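Local coordinates for protein cycloalternan-forming enzyme (Listeria monocytogenes serovar 1/2a, PDB 5F7U) that belongs to glycoside hydrolase family 31, with a TIM-barrel domain between beta-rich domains, and holds glycans and magnesium ions in its structure, at residues Ser152-Leu156 with His172-Tyr178; Tyr238-Phe242 with Asn331-Tyr335; Asp375-Val380 with Lys435-Pro439; Thr407-Trp411 with Gln521-Leu525. The protein carries 1 engineered substitution. All blocks are in the same frame, centred on the assembly; numbering follows the deposited sequence.

Overall arrangement
The four contacts fall into two pairs. Contacts 1 and 2 both involve strands of the beta-rich galactose mutarotase-like region; their centres are about 19 Å apart and their nearest atoms about 5 Å, without touching. Contacts 3 and 4 lie in the TIM-barrel domain with centres about 16 Å apart, and they do touch: Trp436 and Pro439 of contact 3 pack on Trp411 of contact 4. Their segments also alternate along the chain. Contact 4 carries Tyr408 of a glycan pocket, and contact 3 carries two ligands of a magnesium ion. Contact 2 is remote from both, its centre about 44 Å from that of contact 4 and 54 Å from that of contact 3.

Contact 1: residues Ser152-Leu156 with His172-Tyr178; sequences SFEDL and HAGKSGY
Lys175 lies along the corner formed by Phe153-Leu156, and its backbone joins it there: Lys175 N donates to Phe153 O at 2.9 Å. From this fixed point the side chain can be followed outward. Lys175 CB touches both Phe153 CB and Leu156 CD2, the latter 3.9 Å away. CG lies 3.4 Å from Phe153 O. The bend at chi2 (-77°) then turns the chain along the corner, and CE comes 3.5 Å from Asp155 OD1 and close to Glu154 O. Lys175 NZ stops 4.2 Å from Asp155 OD1, beyond a salt bridge. That oxygen accepts from Leu156 N, and a magnesium ion lies about 4 Å from the Asp155 side chain. On the other flank, the Phe153 and Tyr178 rings meet obliquely, CD2 to CD2 at 3.7 Å, with their planes 36° apart; Tyr178 OH reaches on to Asp129. One water links Phe153 N to Lys175 O, and another links Ser152 OG to Ala173 O. Gly174 CA passes 3.3 Å from Phe153 O. Glu154 and Asp155 both face Thr158, forming a classic beta bulge where strand 148-153 turns toward strand 158-164 in the galactose mutarotase-like domain.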
loop_
_atom_site.group_PDB
_atom_site.type_symbol
_atom_site.label_atom_id
_atom_site.label_comp_id
_atom_site.label_asym_id
_atom_site.label_seq_id
_atom_site.Cartn_x
_atom_site.Cartn_y
_atom_site.Cartn_z
ATOM N N SER A 152 -16.944 24.264 -3.871
ATOM C CA SER A 152 -18.075 23.358 -3.850
ATOM C C SER A 152 -17.789 22.234 -2.867
ATOM O O SER A 152 -16.638 22.024 -2.457
ATOM C CB SER A 152 -18.375 22.799 -5.253
ATOM O OG SER A 152 -17.256 22.099 -5.785
ATOM N N PHE A 153 -18.839 21.506 -2.502
ATOM C CA PHE A 153 -18.701 20.397 -1.565
ATOM C C PHE A 153 -18.937 19.078 -2.254
ATOM O O PHE A 153 -20.048 18.760 -2.623
ATOM C CB PHE A 153 -19.649 20.607 -0.368
ATOM C CG PHE A 153 -19.233 21.749 0.512
ATOM C CD1 PHE A 153 -18.215 21.581 1.457
ATOM C CD2 PHE A 153 -19.802 23.024 0.349
ATOM C CE1 PHE A 153 -17.795 22.651 2.258
ATOM C CE2 PHE A 153 -19.383 24.092 1.144
ATOM C CZ PHE A 153 -18.378 23.906 2.098
ATOM N N GLU A 154 -17.871 18.308 -2.439
ATOM C CA GLU A 154 -18.011 16.931 -2.920
ATOM C C GLU A 154 -18.851 16.123 -1.915
ATOM O O GLU A 154 -19.661 15.287 -2.299
ATOM C CB GLU A 154 -16.621 16.317 -3.160
ATOM C CG GLU A 154 -16.623 14.937 -3.819
ATOM C CD GLU A 154 -16.868 13.793 -2.852
ATOM O OE1 GLU A 154 -16.603 13.952 -1.640
ATOM O OE2 GLU A 154 -17.343 12.724 -3.281
ATOM N N ASP A 155 -18.651 16.408 -0.630
ATOM C CA ASP A 155 -19.579 16.014 0.426
ATOM C C ASP A 155 -19.470 17.060 1.522
ATOM O O ASP A 155 -18.647 17.971 1.432
ATOM C CB ASP A 155 -19.274 14.580 0.944
ATOM C CG ASP A 155 -20.469 13.916 1.655
ATOM O OD1 ASP A 155 -21.544 14.551 1.890
ATOM O OD2 ASP A 155 -20.345 12.715 2.007
ATOM N N LEU A 156 -20.302 16.960 2.553
ATOM C CA LEU A 156 -20.298 17.988 3.591
ATOM C C LEU A 156 -18.953 18.076 4.332
ATOM O O LEU A 156 -18.655 19.082 4.965
ATOM C CB LEU A 156 -21.479 17.801 4.541
ATOM C CG LEU A 156 -22.860 17.845 3.851
ATOM C CD1 LEU A 156 -23.946 17.732 4.903
ATOM C CD2 LEU A 156 -23.027 19.119 3.020
ATOM N N HIS A 172 -17.552 23.280 -10.829
ATOM C CA HIS A 172 -18.596 22.239 -10.827
ATOM C C HIS A 172 -19.559 22.344 -9.650
ATOM O O HIS A 172 -19.231 22.929 -8.614
ATOM C CB HIS A 172 -17.936 20.863 -10.818
ATOM C CG HIS A 172 -17.185 20.559 -12.076
ATOM N ND1 HIS A 172 -15.866 20.904 -12.258
ATOM C CD2 HIS A 172 -17.585 19.978 -13.234
ATOM C CE1 HIS A 172 -15.473 20.532 -13.464
ATOM N NE2 HIS A 172 -16.498 19.967 -14.078
ATOM N N ALA A 173 -20.754 21.770 -9.830
ATOM C CA ALA A 173 -21.750 21.649 -8.749
ATOM C C ALA A 173 -21.275 20.764 -7.603
ATOM O O ALA A 173 -20.543 19.808 -7.812
ATOM C CB ALA A 173 -23.067 21.101 -9.312
ATOM N N GLY A 174 -21.695 21.094 -6.388
ATOM C CA GLY A 174 -21.521 20.201 -5.238
ATOM C C GLY A 174 -22.797 20.216 -4.404
ATOM O O GLY A 174 -23.838 20.680 -4.868
ATOM N N LYS A 175 -22.702 19.726 -3.171
ATOM C CA LYS A 175 -23.833 19.682 -2.229
ATOM C C LYS A 175 -24.337 21.075 -1.881
ATOM O O LYS A 175 -23.559 22.036 -1.877
ATOM C CB LYS A 175 -23.412 19.025 -0.910
ATOM C CG LYS A 175 -22.793 17.651 -1.034
ATOM C CD LYS A 175 -23.820 16.592 -1.277
ATOM C CE LYS A 175 -23.173 15.232 -1.124
ATOM N NZ LYS A 175 -24.146 14.178 -1.444
ATOM N N SER A 176 -25.625 21.174 -1.544
ATOM C CA SER A 176 -26.221 22.457 -1.186
ATOM C C SER A 176 -26.310 22.699 0.317
ATOM O O SER A 176 -26.693 23.794 0.754
ATOM C CB SER A 176 -27.627 22.569 -1.794
ATOM O OG SER A 176 -27.534 22.653 -3.198
ATOM N N GLY A 177 -25.943 21.694 1.103
ATOM C CA GLY A 177 -26.081 21.764 2.561
ATOM C C GLY A 177 -25.038 22.618 3.262
ATOM O O GLY A 177 -24.405 22.168 4.216
ATOM N N TYR A 178 -24.851 23.845 2.794
ATOM C CA TYR A 178 -23.943 24.772 3.455
ATOM C C TYR A 178 -24.657 26.079 3.771
ATOM O O TYR A 178 -25.719 26.371 3.206
ATOM C CB TYR A 178 -22.677 25.013 2.599
ATOM C CG TYR A 178 -22.952 25.613 1.236
ATOM C CD1 TYR A 178 -23.102 27.001 1.078
ATOM C CD2 TYR A 178 -23.056 24.798 0.101
ATOM C CE1 TYR A 178 -23.372 27.553 -0.172
ATOM C CE2 TYR A 178 -23.314 25.339 -1.168
ATOM C CZ TYR A 178 -23.455 26.717 -1.293
ATOM O OH TYR A 178 -23.710 27.295 -2.512
HETATM O O HOH W 1 -17.799 19.843 -7.185
HETATM O O HOH W 2 -21.301 22.791 -3.243
#

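Contact 2: residues Tyr238-Phe242 with Asn331-Tyr335; sequences YQNNF and NMLDY
With CG anti to its carbonyl carbon (chi1 -77°), Tyr238 turns one ring face to Leu333, whose CG is anti to the backbone N (chi1 169°). The two side chains run past each other in opposite directions between strands 235-243 and 333-338 of the beta-rich galactose mutarotase-like region. The short strand segments cross at -42° with axes 9.0 Å apart, so side chains rather than backbone bonds join them. Leu333 CB stands 3.5 Å from the ring centroid of Tyr238, almost on its normal, in a CH-pi contact. Leu225, Phe321 and Leu323 of adjoining strands also touch Leu333. Further along, Phe242 CZ approaches Tyr335 CE2 at 4.1 Å, and Asn240 ND2 donates to Tyr335 OH at 2.9 Å, with amide and ring planes nearly perpendicular. Asn240 ND2 also bonds Glu218, and its OD1 bonds Ser224, which fixes the rotation of the buried amide. At the other end, Tyr238 OH donates to Asn331 O at 2.6 Å, with the donor tilted from the carbonyl plane.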
loop_
_atom_site.group_PDB
_atom_site.type_symbol
_atom_site.label_atom_id
_atom_site.label_comp_id
_atom_site.label_asym_id
_atom_site.label_seq_id
_atom_site.Cartn_x
_atom_site.Cartn_y
_atom_site.Cartn_z
ATOM N N TYR A 238 0.768 26.151 -11.686
ATOM C CA TYR A 238 -0.023 26.681 -10.586
ATOM C C TYR A 238 0.700 26.407 -9.288
ATOM O O TYR A 238 1.468 25.457 -9.198
ATOM C CB TYR A 238 -1.349 25.932 -10.477
ATOM C CG TYR A 238 -2.391 26.306 -11.482
ATOM C CD1 TYR A 238 -3.104 27.505 -11.348
ATOM C CD2 TYR A 238 -2.711 25.444 -12.545
ATOM C CE1 TYR A 238 -4.100 27.850 -12.256
ATOM C CE2 TYR A 238 -3.708 25.790 -13.470
ATOM C CZ TYR A 238 -4.395 26.987 -13.320
ATOM O OH TYR A 238 -5.396 27.344 -14.209
ATOM N N GLN A 239 0.428 27.214 -8.268
ATOM C CA GLN A 239 0.895 26.858 -6.914
ATOM C C GLN A 239 -0.082 27.323 -5.851
ATOM O O GLN A 239 -0.842 28.278 -6.062
ATOM C CB GLN A 239 2.296 27.442 -6.632
ATOM C CG GLN A 239 2.326 28.964 -6.497
ATOM C CD GLN A 239 3.713 29.446 -6.124
ATOM O OE1 GLN A 239 4.117 29.371 -4.964
ATOM N NE2 GLN A 239 4.462 29.916 -7.107
ATOM N N ASN A 240 -0.055 26.628 -4.715
ATOM C CA ASN A 240 -0.583 27.179 -3.475
ATOM C C ASN A 240 0.367 26.822 -2.322
ATOM O O ASN A 240 1.197 25.902 -2.442
ATOM C CB ASN A 240 -2.024 26.731 -3.203
ATOM C CG ASN A 240 -2.797 27.743 -2.341
ATOM O OD1 ASN A 240 -2.223 28.720 -1.841
ATOM N ND2 ASN A 240 -4.089 27.517 -2.170
ATOM N N ASN A 241 0.270 27.590 -1.244
ATOM C CA ASN A 241 1.196 27.514 -0.124
ATOM C C ASN A 241 0.418 27.546 1.156
ATOM O O ASN A 241 -0.518 28.333 1.295
ATOM C CB ASN A 241 2.163 28.712 -0.160
ATOM C CG ASN A 241 3.025 28.712 -1.417
ATOM O OD1 ASN A 241 4.127 28.161 -1.422
ATOM N ND2 ASN A 241 2.509 29.298 -2.496
ATOM N N PHE A 242 0.826 26.692 2.095
ATOM C CA PHE A 242 0.063 26.403 3.308
ATOM C C PHE A 242 0.957 26.460 4.539
ATOM O O PHE A 242 2.158 26.199 4.441
ATOM C CB PHE A 242 -0.581 25.013 3.171
ATOM C CG PHE A 242 -1.479 24.887 1.957
ATOM C CD1 PHE A 242 -2.836 25.250 2.039
ATOM C CD2 PHE A 242 -0.981 24.434 0.729
ATOM C CE1 PHE A 242 -3.672 25.151 0.926
ATOM C CE2 PHE A 242 -1.817 24.339 -0.393
ATOM C CZ PHE A 242 -3.161 24.695 -0.287
ATOM N N ASN A 331 -7.398 25.383 -18.565
ATOM C CA ASN A 331 -7.282 24.286 -17.583
ATOM C C ASN A 331 -7.271 24.841 -16.154
ATOM O O ASN A 331 -6.241 25.374 -15.725
ATOM C CB ASN A 331 -5.969 23.494 -17.785
ATOM C CG ASN A 331 -5.983 22.582 -19.004
ATOM O OD1 ASN A 331 -7.040 22.283 -19.567
ATOM N ND2 ASN A 331 -4.783 22.119 -19.417
ATOM N N MET A 332 -8.402 24.765 -15.440
ATOM C CA MET A 332 -8.448 25.230 -14.047
ATOM C C MET A 332 -7.569 24.389 -13.110
ATOM O O MET A 332 -7.396 23.192 -13.322
ATOM C CB MET A 332 -9.886 25.184 -13.512
ATOM C CG MET A 332 -10.799 26.232 -14.115
ATOM S SD MET A 332 -12.347 26.323 -13.184
ATOM C CE MET A 332 -13.110 24.801 -13.710
ATOM N N LEU A 333 -7.044 25.019 -12.060
ATOM C CA LEU A 333 -6.485 24.279 -10.935
ATOM C C LEU A 333 -7.653 23.699 -10.145
ATOM O O LEU A 333 -8.611 24.399 -9.870
ATOM C CB LEU A 333 -5.640 25.218 -10.053
ATOM C CG LEU A 333 -5.201 24.664 -8.684
ATOM C CD1 LEU A 333 -4.208 23.503 -8.853
ATOM C CD2 LEU A 333 -4.576 25.757 -7.834
ATOM N N ASP A 334 -7.548 22.424 -9.773
ATOM C CA ASP A 334 -8.663 21.694 -9.161
ATOM C C ASP A 334 -8.084 20.848 -8.027
ATOM O O ASP A 334 -7.309 19.916 -8.274
ATOM C CB ASP A 334 -9.306 20.829 -10.251
ATOM C CG ASP A 334 -10.523 20.044 -9.777
ATOM O OD1 ASP A 334 -10.974 20.177 -8.624
ATOM O OD2 ASP A 334 -11.038 19.268 -10.609
ATOM N N TYR A 335 -8.423 21.180 -6.779
ATOM C CA TYR A 335 -7.913 20.378 -5.648
ATOM C C TYR A 335 -8.925 20.251 -4.522
ATOM O O TYR A 335 -9.867 21.041 -4.427
ATOM C CB TYR A 335 -6.544 20.883 -5.140
ATOM C CG TYR A 335 -6.544 22.235 -4.450
ATOM C CD1 TYR A 335 -6.540 23.410 -5.197
ATOM C CD2 TYR A 335 -6.507 22.330 -3.047
ATOM C CE1 TYR A 335 -6.544 24.671 -4.584
ATOM C CE2 TYR A 335 -6.507 23.584 -2.413
ATOM C CZ TYR A 335 -6.520 24.740 -3.195
ATOM O OH TYR A 335 -6.526 25.998 -2.641
#

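Contact 3: residues Asp375-Val380 with Lys435-Pro439; sequences DRESDV and KWTDP. With MG (magnesium ion), chain J.
Glu377 and Trp436 cross with carboxylate and indole planes 79° apart, Glu377 CG resting 3.6 Å from Trp436 CE3. Beyond it the carboxylate turns to the 437-438 backbone: Glu377 OE1 takes Thr437 N at 2.8 Å and Thr437 OG1, while OE2 receives Asp438 N at 2.7 Å on its syn lone pair. Three bonds thus hold the group, and Glu377 N in return donates to Lys435 O at 2.8 Å. One indole face lies under the Arg376-Glu377 backbone, with Val380 CG2 at the ring edge. Arg376 grips Asp375 side-on, NE to OD1 and NH2 to OD2, and Lys435 CE lies over one face of the Arg376 guanidinium, toward the rim. Asp375 OD1 also binds the magnesium ion at 2.2 Å, alongside Asp379 OD2, Glu373 O and three waters, while a water bridges Asp375 OD2 to Lys435 NZ. Within the TIM barrel, the contact brings the N-terminal ends of helices 377-389 and 439-448 together; Val380 and Trp436 both reach Met442 of the second helix and Leu399 of strand 396-399.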
loop_
_atom_site.group_PDB
_atom_site.type_symbol
_atom_site.label_atom_id
_atom_site.label_comp_id
_atom_site.label_asym_id
_atom_site.label_seq_id
_atom_site.Cartn_x
_atom_site.Cartn_y
_atom_site.Cartn_z
ATOM N N ASP A 375 10.655 -21.372 -17.958
ATOM C CA ASP A 375 10.541 -21.034 -19.376
ATOM C C ASP A 375 10.134 -22.197 -20.255
ATOM O O ASP A 375 10.280 -22.127 -21.479
ATOM C CB ASP A 375 11.862 -20.423 -19.901
ATOM C CG ASP A 375 12.989 -21.458 -20.025
ATOM O OD1 ASP A 375 13.074 -22.395 -19.190
ATOM O OD2 ASP A 375 13.817 -21.309 -20.956
ATOM N N ARG A 376 9.642 -23.266 -19.638
ATOM C CA ARG A 376 9.217 -24.448 -20.388
ATOM C C ARG A 376 8.255 -25.265 -19.550
ATOM O O ARG A 376 8.177 -25.093 -18.336
ATOM C CB ARG A 376 10.431 -25.294 -20.817
ATOM C CG ARG A 376 11.310 -25.781 -19.662
ATOM C CD ARG A 376 12.691 -26.186 -20.193
ATOM N NE ARG A 376 13.532 -25.003 -20.399
ATOM C CZ ARG A 376 14.575 -24.929 -21.227
ATOM N NH1 ARG A 376 14.930 -25.965 -21.987
ATOM N NH2 ARG A 376 15.259 -23.795 -21.318
ATOM N N GLU A 377 7.529 -26.161 -20.209
ATOM C CA GLU A 377 6.565 -27.013 -19.519
ATOM C C GLU A 377 7.168 -27.799 -18.363
ATOM O O GLU A 377 6.544 -27.908 -17.309
ATOM C CB GLU A 377 5.930 -27.960 -20.522
ATOM C CG GLU A 377 4.764 -27.282 -21.195
ATOM C CD GLU A 377 4.342 -27.922 -22.507
ATOM O OE1 GLU A 377 5.063 -28.781 -23.081
ATOM O OE2 GLU A 377 3.277 -27.496 -22.981
ATOM N N SER A 378 8.375 -28.334 -18.542
ATOM C CA SER A 378 8.981 -29.126 -17.461
ATOM C C SER A 378 9.303 -28.273 -16.241
ATOM O O SER A 378 9.302 -28.790 -15.127
ATOM C CB SER A 378 10.220 -29.882 -17.919
ATOM O OG SER A 378 11.180 -29.036 -18.530
ATOM N N ASP A 379 9.566 -26.978 -16.451
ATOM C CA ASP A 379 9.766 -26.053 -15.313
ATOM C C ASP A 379 8.465 -25.880 -14.540
ATOM O O ASP A 379 8.468 -25.833 -13.296
ATOM C CB ASP A 379 10.253 -24.647 -15.762
ATOM C CG ASP A 379 11.744 -24.606 -16.171
ATOM O OD1 ASP A 379 12.487 -25.562 -15.874
ATOM O OD2 ASP A 379 12.188 -23.602 -16.778
ATOM N N VAL A 380 7.356 -25.751 -15.270
ATOM C CA VAL A 380 6.033 -25.587 -14.646
ATOM C C VAL A 380 5.676 -26.881 -13.886
ATOM O O VAL A 380 5.283 -26.808 -12.720
ATOM C CB VAL A 380 4.943 -25.198 -15.668
ATOM C CG1 VAL A 380 3.548 -25.231 -15.037
ATOM C CG2 VAL A 380 5.209 -23.808 -16.233
ATOM N N LYS A 435 9.569 -26.024 -26.086
ATOM C CA LYS A 435 9.371 -25.704 -24.669
ATOM C C LYS A 435 7.912 -25.739 -24.211
ATOM O O LYS A 435 7.640 -25.936 -23.010
ATOM C CB LYS A 435 10.013 -24.349 -24.347
ATOM C CG LYS A 435 11.527 -24.391 -24.486
ATOM C CD LYS A 435 12.160 -23.002 -24.447
ATOM C CE LYS A 435 13.653 -23.132 -24.680
ATOM N NZ LYS A 435 14.270 -21.818 -25.017
ATOM N N TRP A 436 6.988 -25.589 -25.161
ATOM C CA TRP A 436 5.565 -25.541 -24.853
ATOM C C TRP A 436 4.813 -26.347 -25.885
ATOM O O TRP A 436 4.323 -25.797 -26.872
ATOM C CB TRP A 436 5.040 -24.112 -24.848
ATOM C CG TRP A 436 5.807 -23.187 -23.984
ATOM C CD1 TRP A 436 6.746 -22.284 -24.402
ATOM C CD2 TRP A 436 5.747 -23.075 -22.558
ATOM N NE1 TRP A 436 7.251 -21.597 -23.323
ATOM C CE2 TRP A 436 6.670 -22.073 -22.181
ATOM C CE3 TRP A 436 5.000 -23.725 -21.551
ATOM C CZ2 TRP A 436 6.861 -21.691 -20.847
ATOM C CZ3 TRP A 436 5.187 -23.341 -20.218
ATOM C CH2 TRP A 436 6.115 -22.341 -19.881
ATOM N N THR A 437 4.717 -27.644 -25.655
ATOM C CA THR A 437 4.058 -28.517 -26.636
ATOM C C THR A 437 2.529 -28.524 -26.472
ATOM O O THR A 437 1.816 -28.920 -27.402
ATOM C CB THR A 437 4.559 -29.976 -26.561
ATOM O OG1 THR A 437 4.236 -30.516 -25.277
ATOM C CG2 THR A 437 6.045 -30.072 -26.836
ATOM N N ASP A 438 2.028 -28.117 -25.298
ATOM C CA ASP A 438 0.582 -28.113 -25.050
ATOM C C ASP A 438 0.224 -27.052 -23.993
ATOM O O ASP A 438 0.006 -27.409 -22.837
ATOM C CB ASP A 438 0.127 -29.526 -24.616
ATOM C CG ASP A 438 -1.364 -29.614 -24.266
ATOM O OD1 ASP A 438 -2.169 -28.718 -24.623
ATOM O OD2 ASP A 438 -1.727 -30.623 -23.616
ATOM N N PRO A 439 0.168 -25.755 -24.388
ATOM C CA PRO A 439 -0.111 -24.707 -23.384
ATOM C C PRO A 439 -1.452 -24.890 -22.653
ATOM O O PRO A 439 -1.542 -24.673 -21.430
ATOM C CB PRO A 439 -0.094 -23.403 -24.207
ATOM C CG PRO A 439 0.750 -23.722 -25.395
ATOM C CD PRO A 439 0.456 -25.167 -25.713
HETATM MG MG MG J . 14.075 -22.580 -17.248
HETATM O O HOH W 3 9.745 -20.014 -23.136
HETATM O O HOH W 4 13.526 -19.898 -23.274
HETATM O O HOH W 5 14.974 -24.469 -17.892
HETATM O O HOH W 6 14.771 -23.247 -15.131
HETATM O O HOH W 7 15.664 -21.041 -17.962
#

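Contact 4: residues Thr407-Trp411 with Gln521-Leu525; sequences TYYIW and QREYL. With GLC (alpha-D-glucopyranose), chain F.
Tyr409 is packed between its own loop and the start of helix 523-527. Gln521 CB sits over the centre of one ring face, 3.9 Å from the centroid and 6° off its normal, a CH-pi contact; Thr407 CB lies over the opposite face. The Gln521 amide continues along the ring, inclined at 42° to it, and one water joins Tyr409 OH to Gln521 NE2. Asp474 also bonds that hydroxyl. Arg522, bent at chi2 (98°), lays a guanidinium face toward Tyr409 CD2, its NH2 3.8 Å away, while NE is held by Gln457. All this belongs to the TIM-barrel domain, where the loop after strand 396-399 contains an ST turn, Thr407 OG1 accepting from Tyr409 N at 3.2 Å. The same loop carries Tyr408 to the glycan pocket, where Tyr408 OH is hydrogen-bonded to Glu405 and lies 3.0 Å from O4 of alpha-D-glucopyranose. Tyr524 OH donates to Tyr409 O at 2.6 Å on a lone pair in the carbonyl plane. Leu525 CD2 lies 3.5 Å from Trp411 NE1, a buried nitrogen with no polar partner in the model.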
loop_
_atom_site.group_PDB
_atom_site.type_symbol
_atom_site.label_atom_id
_atom_site.label_comp_id
_atom_site.label_asym_id
_atom_site.label_seq_id
_atom_site.Cartn_x
_atom_site.Cartn_y
_atom_site.Cartn_z
ATOM N N THR A 407 6.377 -10.939 -30.293
ATOM C CA THR A 407 5.009 -10.422 -30.313
ATOM C C THR A 407 4.449 -10.290 -28.893
ATOM O O THR A 407 3.553 -9.489 -28.645
ATOM C CB THR A 407 4.049 -11.347 -31.085
ATOM O OG1 THR A 407 3.909 -12.602 -30.397
ATOM C CG2 THR A 407 4.534 -11.592 -32.547
ATOM N N TYR A 408 4.923 -11.145 -27.991
ATOM C CA TYR A 408 4.397 -11.250 -26.622
ATOM C C TYR A 408 2.927 -11.679 -26.532
ATOM O O TYR A 408 2.285 -11.473 -25.503
ATOM C CB TYR A 408 4.694 -9.977 -25.795
ATOM C CG TYR A 408 6.167 -9.815 -25.595
ATOM C CD1 TYR A 408 6.821 -10.518 -24.575
ATOM C CD2 TYR A 408 6.918 -9.018 -26.456
ATOM C CE1 TYR A 408 8.185 -10.422 -24.413
ATOM C CE2 TYR A 408 8.297 -8.911 -26.310
ATOM C CZ TYR A 408 8.913 -9.614 -25.278
ATOM O OH TYR A 408 10.282 -9.521 -25.130
ATOM N N TYR A 409 2.388 -12.260 -27.608
ATOM C CA TYR A 409 1.096 -12.924 -27.498
ATOM C C TYR A 409 1.091 -14.353 -28.056
ATOM O O TYR A 409 0.048 -15.011 -28.055
ATOM C CB TYR A 409 -0.054 -12.059 -28.056
ATOM C CG TYR A 409 0.029 -11.759 -29.531
ATOM C CD1 TYR A 409 -0.410 -12.691 -30.469
ATOM C CD2 TYR A 409 0.515 -10.525 -29.989
ATOM C CE1 TYR A 409 -0.330 -12.424 -31.830
ATOM C CE2 TYR A 409 0.588 -10.241 -31.353
ATOM C CZ TYR A 409 0.162 -11.196 -32.262
ATOM O OH TYR A 409 0.202 -10.947 -33.621
ATOM N N ILE A 410 2.264 -14.827 -28.490
ATOM C CA ILE A 410 2.436 -16.168 -29.057
ATOM C C ILE A 410 3.415 -16.924 -28.159
ATOM O O ILE A 410 4.439 -16.368 -27.745
ATOM C CB ILE A 410 2.953 -16.103 -30.510
ATOM C CG1 ILE A 410 1.934 -15.362 -31.397
ATOM C CG2 ILE A 410 3.272 -17.501 -31.079
ATOM C CD1 ILE A 410 2.435 -15.036 -32.804
ATOM N N TRP A 411 3.070 -18.177 -27.855
ATOM C CA TRP A 411 3.911 -19.072 -27.058
ATOM C C TRP A 411 5.260 -19.304 -27.711
ATOM O O TRP A 411 5.359 -19.461 -28.945
ATOM C CB TRP A 411 3.191 -20.410 -26.809
ATOM C CG TRP A 411 2.084 -20.216 -25.854
ATOM C CD1 TRP A 411 0.797 -19.837 -26.150
ATOM C CD2 TRP A 411 2.168 -20.298 -24.419
ATOM N NE1 TRP A 411 0.065 -19.703 -24.972
ATOM C CE2 TRP A 411 0.883 -19.978 -23.904
ATOM C CE3 TRP A 411 3.205 -20.629 -23.516
ATOM C CZ2 TRP A 411 0.604 -19.961 -22.531
ATOM C CZ3 TRP A 411 2.918 -20.619 -22.139
ATOM C CH2 TRP A 411 1.620 -20.285 -21.672
ATOM N N GLN A 521 -5.787 -9.708 -29.909
ATOM C CA GLN A 521 -4.649 -10.565 -30.233
ATOM C C GLN A 521 -4.354 -11.537 -29.106
ATOM O O GLN A 521 -3.765 -12.594 -29.328
ATOM C CB GLN A 521 -3.399 -9.728 -30.517
ATOM C CG GLN A 521 -3.534 -8.782 -31.703
ATOM C CD GLN A 521 -2.242 -8.047 -31.968
ATOM O OE1 GLN A 521 -1.783 -7.270 -31.131
ATOM N NE2 GLN A 521 -1.639 -8.294 -33.124
ATOM N N ARG A 522 -4.757 -11.147 -27.900
ATOM C CA ARG A 522 -4.605 -11.964 -26.707
ATOM C C ARG A 522 -5.859 -12.749 -26.324
ATOM O O ARG A 522 -5.803 -13.533 -25.375
ATOM C CB ARG A 522 -4.186 -11.094 -25.499
ATOM C CG ARG A 522 -2.723 -10.704 -25.502
ATOM C CD ARG A 522 -2.527 -9.310 -26.054
ATOM N NE ARG A 522 -1.112 -8.925 -26.040
ATOM C CZ ARG A 522 -0.532 -8.185 -26.973
ATOM N NH1 ARG A 522 0.777 -7.910 -26.897
ATOM N NH2 ARG A 522 -1.249 -7.748 -27.999
ATOM N N GLU A 523 -6.970 -12.558 -27.049
ATOM C CA GLU A 523 -8.241 -13.200 -26.673
ATOM C C GLU A 523 -8.112 -14.714 -26.464
ATOM O O GLU A 523 -8.592 -15.247 -25.455
ATOM C CB GLU A 523 -9.334 -12.911 -27.709
ATOM C CG GLU A 523 -10.729 -13.305 -27.237
ATOM C CD GLU A 523 -11.737 -13.464 -28.367
ATOM O OE1 GLU A 523 -11.713 -12.673 -29.329
ATOM O OE2 GLU A 523 -12.579 -14.388 -28.307
ATOM N N TYR A 524 -7.464 -15.403 -27.413
ATOM C CA TYR A 524 -7.352 -16.861 -27.360
ATOM C C TYR A 524 -6.686 -17.384 -26.069
ATOM O O TYR A 524 -6.969 -18.506 -25.645
ATOM C CB TYR A 524 -6.653 -17.409 -28.623
ATOM C CG TYR A 524 -5.146 -17.400 -28.545
ATOM C CD1 TYR A 524 -4.422 -16.218 -28.771
ATOM C CD2 TYR A 524 -4.430 -18.579 -28.256
ATOM C CE1 TYR A 524 -3.030 -16.207 -28.691
ATOM C CE2 TYR A 524 -3.029 -18.575 -28.179
ATOM C CZ TYR A 524 -2.342 -17.388 -28.396
ATOM O OH TYR A 524 -0.962 -17.370 -28.319
ATOM N N LEU A 525 -5.832 -16.559 -25.444
ATOM C CA LEU A 525 -5.157 -16.925 -24.193
ATOM C C LEU A 525 -6.165 -17.104 -23.074
ATOM O O LEU A 525 -6.008 -17.969 -22.215
ATOM C CB LEU A 525 -4.091 -15.882 -23.793
ATOM C CG LEU A 525 -2.952 -15.666 -24.820
ATOM C CD1 LEU A 525 -2.178 -14.392 -24.496
ATOM C CD2 LEU A 525 -1.999 -16.862 -24.876
HETATM C C1 GLC F . 12.573 -10.107 -18.263
HETATM C C2 GLC F . 13.505 -9.488 -19.314
HETATM C C3 GLC F . 12.750 -9.170 -20.611
HETATM C C4 GLC F . 11.971 -10.386 -21.112
HETATM C C5 GLC F . 11.036 -10.854 -19.987
HETATM C C6 GLC F . 10.127 -12.019 -20.357
HETATM O O2 GLC F . 14.065 -8.271 -18.815
HETATM O O3 GLC F . 13.665 -8.725 -21.620
HETATM O O4 GLC F . 11.230 -10.019 -22.282
HETATM O O5 GLC F . 11.820 -11.197 -18.826
HETATM O O6 GLC F . 10.925 -13.198 -20.503
HETATM O O HOH W 8 -2.422 -11.284 -34.093
HETATM O O HOH W 9 0.692 -19.293 -29.431
#